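Local structure of putative hemin transport system, substrate-binding protein (Burkholderia cenocepacia J2315, 5GIZ) at residues L125-F128 / D129-W132. The protein probably binds heme in the periplasm and hands it on to a membrane transporter, as the substrate-binding component of a bacterial heme-uptake system. Numbering follows the deposited sequence. Where two conformers were deposited one is given.
Sequences LQRF and DRDW
Phe128 O takes the amide of Trp132 at 2.7 Å from its N, the shortest of four i to i+4 hydrogen bonds that join Leu125-Phe128 to Asp129-Trp132 in one unbroken run of about two alpha-helical turns. Asp129 N donates to Leu125 O at 2.9 Å.

The carboxylate of Asp129 folds back over this last bond. With chi1 at -74° its CG stands beside its own backbone N, only 3.2 Å from Leu125 O, and the two oxygens spread between neighbours. OD2 faces Leu125 CG at 3.9 Å, while OD1 meets the edge of the Phe128 ring in the ring plane, 3.6 Å from CD1; ring and carboxylate are turned 63° apart. Such an edge approach sets the partly positive ring hydrogens toward the carboxylate, probably a mildly favourable contact. The main partner of the acid is Arg105, whose NH2 forms a salt bridge with OD2.

On the solvent side Arg130 runs back along the helix. Its bend at chi3 (62°) lays one guanidinium face over Arg127 CA, with NH2 3.7 Å from Arg127 CG and NH1 beside the aliphatic part of Gln126. Arg127 itself turns its charged end elsewhere, its NE 5.7 Å from Arg130 NH2, so the Arg130 guanidinium rests on the aliphatic part of Arg127 and the two charged groups stay apart.

All this lies on helix 118-141, which bridges the two lobes: the single linking helix of the class of binding proteins that carries heme and siderophores, where it is thought to limit hinge motion. Phe128 packs inward on Val101, Val104 and Ile108 of helix 101-114, and Trp132 on Leu255 and Val259 of helix 255-269.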
ATOM      1  N   LEU A 125      -3.378 -11.063 -14.586  1.00 15.07           N
ATOM      2  CA  LEU A 125      -2.129 -10.433 -14.991  1.00 14.83           C
ATOM      3  C   LEU A 125      -2.280  -9.686 -16.326  1.00 15.03           C
ATOM      4  O   LEU A 125      -1.763  -8.612 -16.523  1.00 14.04           O
ATOM      5  CB  LEU A 125      -0.988 -11.489 -15.041  1.00 15.82           C
ATOM      6  CG  LEU A 125       0.398 -10.896 -15.311  1.00 16.67           C
ATOM      7  CD1 LEU A 125       0.823 -10.033 -14.134  1.00 17.16           C
ATOM      8  CD2 LEU A 125       1.423 -11.974 -15.585  1.00 17.23           C
ATOM      9  N   GLN A 126      -2.998 -10.286 -17.256  0.80 14.31           N
ATOM     10  CA  GLN A 126      -3.201  -9.670 -18.533  0.80 15.50           C
ATOM     11  C   GLN A 126      -3.991  -8.359 -18.385  0.80 15.34           C
ATOM     12  O   GLN A 126      -3.644  -7.365 -18.987  0.80 15.14           O
ATOM     13  CB  GLN A 126      -3.890 -10.674 -19.422  0.80 17.08           C
ATOM     14  CG  GLN A 126      -4.246 -10.185 -20.785  0.80 18.78           C
ATOM     15  CD  GLN A 126      -5.086 -11.238 -21.512  0.80 20.88           C
ATOM     16  OE1 GLN A 126      -6.241 -11.479 -21.162  0.80 26.04           O
ATOM     17  NE2 GLN A 126      -4.506 -11.898 -22.436  0.80 21.94           N
ATOM     18  N   ARG A 127      -5.021  -8.349 -17.534  1.00 15.73           N
ATOM     19  CA  ARG A 127      -5.811  -7.113 -17.274  1.00 17.24           C
ATOM     20  C   ARG A 127      -4.954  -6.048 -16.613  1.00 15.49           C
ATOM     21  O   ARG A 127      -4.923  -4.880 -17.006  1.00 15.14           O
ATOM     22  CB  ARG A 127      -7.008  -7.392 -16.327  1.00 21.17           C
ATOM     23  CG  ARG A 127      -8.017  -8.395 -16.846  1.00 27.52           C
ATOM     24  CD  ARG A 127      -9.409  -8.292 -16.220  1.00 33.86           C
ATOM     25  NE  ARG A 127      -9.480  -8.457 -14.764  1.00 39.81           N
ATOM     26  CZ  ARG A 127      -9.462  -9.619 -14.106  1.00 43.58           C
ATOM     27  NH1 ARG A 127      -9.353 -10.798 -14.738  1.00 44.07           N
ATOM     28  NH2 ARG A 127      -9.557  -9.599 -12.781  1.00 49.54           N
ATOM     29  N   PHE A 128      -4.249  -6.461 -15.560  1.00 13.56           N
ATOM     30  CA  PHE A 128      -3.358  -5.604 -14.840  1.00 12.67           C
ATOM     31  C   PHE A 128      -2.344  -4.949 -15.783  1.00 12.37           C
ATOM     32  O   PHE A 128      -2.138  -3.726 -15.749  1.00 11.96           O
ATOM     33  CB  PHE A 128      -2.659  -6.396 -13.736  1.00 12.37           C
ATOM     34  CG  PHE A 128      -1.689  -5.602 -12.974  1.00 12.27           C
ATOM     35  CD1 PHE A 128      -0.381  -5.488 -13.402  1.00 12.34           C
ATOM     36  CD2 PHE A 128      -2.046  -4.972 -11.783  1.00 12.23           C
ATOM     37  CE1 PHE A 128       0.563  -4.798 -12.693  1.00 12.55           C
ATOM     38  CE2 PHE A 128      -1.114  -4.273 -11.070  1.00 12.51           C
ATOM     39  CZ  PHE A 128       0.204  -4.175 -11.504  1.00 12.31           C
ATOM     40  N   ASP A 129      -1.724  -5.755 -16.643  1.00 12.44           N
ATOM     41  CA  ASP A 129      -0.705  -5.242 -17.561  1.00 12.81           C
ATOM     42  C   ASP A 129      -1.243  -4.247 -18.569  1.00 13.12           C
ATOM     43  O   ASP A 129      -0.611  -3.248 -18.844  1.00 13.22           O
ATOM     44  CB  ASP A 129      -0.019  -6.382 -18.315  1.00 13.16           C
ATOM     45  CG  ASP A 129       0.954  -7.177 -17.459  1.00 13.58           C
ATOM     46  OD1 ASP A 129       1.280  -6.764 -16.317  1.00 13.42           O
ATOM     47  OD2 ASP A 129       1.464  -8.252 -17.921  1.00 13.81           O
ATOM     48  N   ARG A 130      -2.482  -4.473 -19.040  1.00 14.10           N
ATOM     49  CA  ARG A 130      -3.144  -3.536 -19.938  1.00 15.38           C
ATOM     50  C   ARG A 130      -3.416  -2.239 -19.188  1.00 14.35           C
ATOM     51  O   ARG A 130      -3.154  -1.143 -19.690  1.00 14.18           O
ATOM     52  CB  ARG A 130      -4.430  -4.186 -20.476  1.00 17.67           C
ATOM     53  CG  ARG A 130      -5.215  -3.374 -21.465  1.00 20.81           C
ATOM     54  CD  ARG A 130      -6.281  -4.263 -22.094  1.00 23.53           C
ATOM     55  NE  ARG A 130      -7.277  -4.804 -21.141  1.00 26.42           N
ATOM     56  CZ  ARG A 130      -7.509  -6.098 -20.866  1.00 28.86           C
ATOM     57  NH1 ARG A 130      -6.821  -7.091 -21.449  1.00 30.81           N
ATOM     58  NH2 ARG A 130      -8.475  -6.418 -19.986  1.00 29.25           N
ATOM     59  N   ASP A 131      -3.957  -2.364 -17.994  1.00 13.44           N
ATOM     60  CA  ASP A 131      -4.224  -1.169 -17.222  1.00 13.39           C
ATOM     61  C   ASP A 131      -2.948  -0.405 -16.864  1.00 12.50           C
ATOM     62  O   ASP A 131      -2.917   0.847 -16.829  1.00 12.72           O
ATOM     63  CB  ASP A 131      -4.991  -1.504 -15.955  1.00 14.13           C
ATOM     64  CG  ASP A 131      -6.406  -1.982 -16.227  1.00 15.96           C
ATOM     65  OD1 ASP A 131      -6.951  -1.797 -17.315  1.00 19.11           O
ATOM     66  OD2 ASP A 131      -7.007  -2.537 -15.329  1.00 17.99           O
ATOM     67  N   TRP A 132      -1.894  -1.152 -16.554  1.00 11.76           N
ATOM     68  CA  TRP A 132      -0.627  -0.512 -16.244  1.00 11.50           C
ATOM     69  C   TRP A 132      -0.085   0.311 -17.427  1.00 12.19           C
ATOM     70  O   TRP A 132       0.387   1.424 -17.259  1.00 11.91           O
ATOM     71  CB  TRP A 132       0.363  -1.534 -15.795  1.00 11.35           C
ATOM     72  CG  TRP A 132       1.679  -0.924 -15.386  1.00 11.39           C
ATOM     73  CD1 TRP A 132       2.868  -1.192 -15.932  1.00 12.18           C
ATOM     74  CD2 TRP A 132       1.919   0.035 -14.345  1.00 11.40           C
ATOM     75  NE1 TRP A 132       3.843  -0.456 -15.325  1.00 12.30           N
ATOM     76  CE2 TRP A 132       3.290   0.325 -14.360  1.00 12.31           C
ATOM     77  CE3 TRP A 132       1.101   0.697 -13.441  1.00 11.93           C
ATOM     78  CZ2 TRP A 132       3.893   1.187 -13.462  1.00 12.85           C
ATOM     79  CZ3 TRP A 132       1.693   1.608 -12.568  1.00 12.25           C
ATOM     80  CH2 TRP A 132       3.086   1.813 -12.565  1.00 12.62           C
TER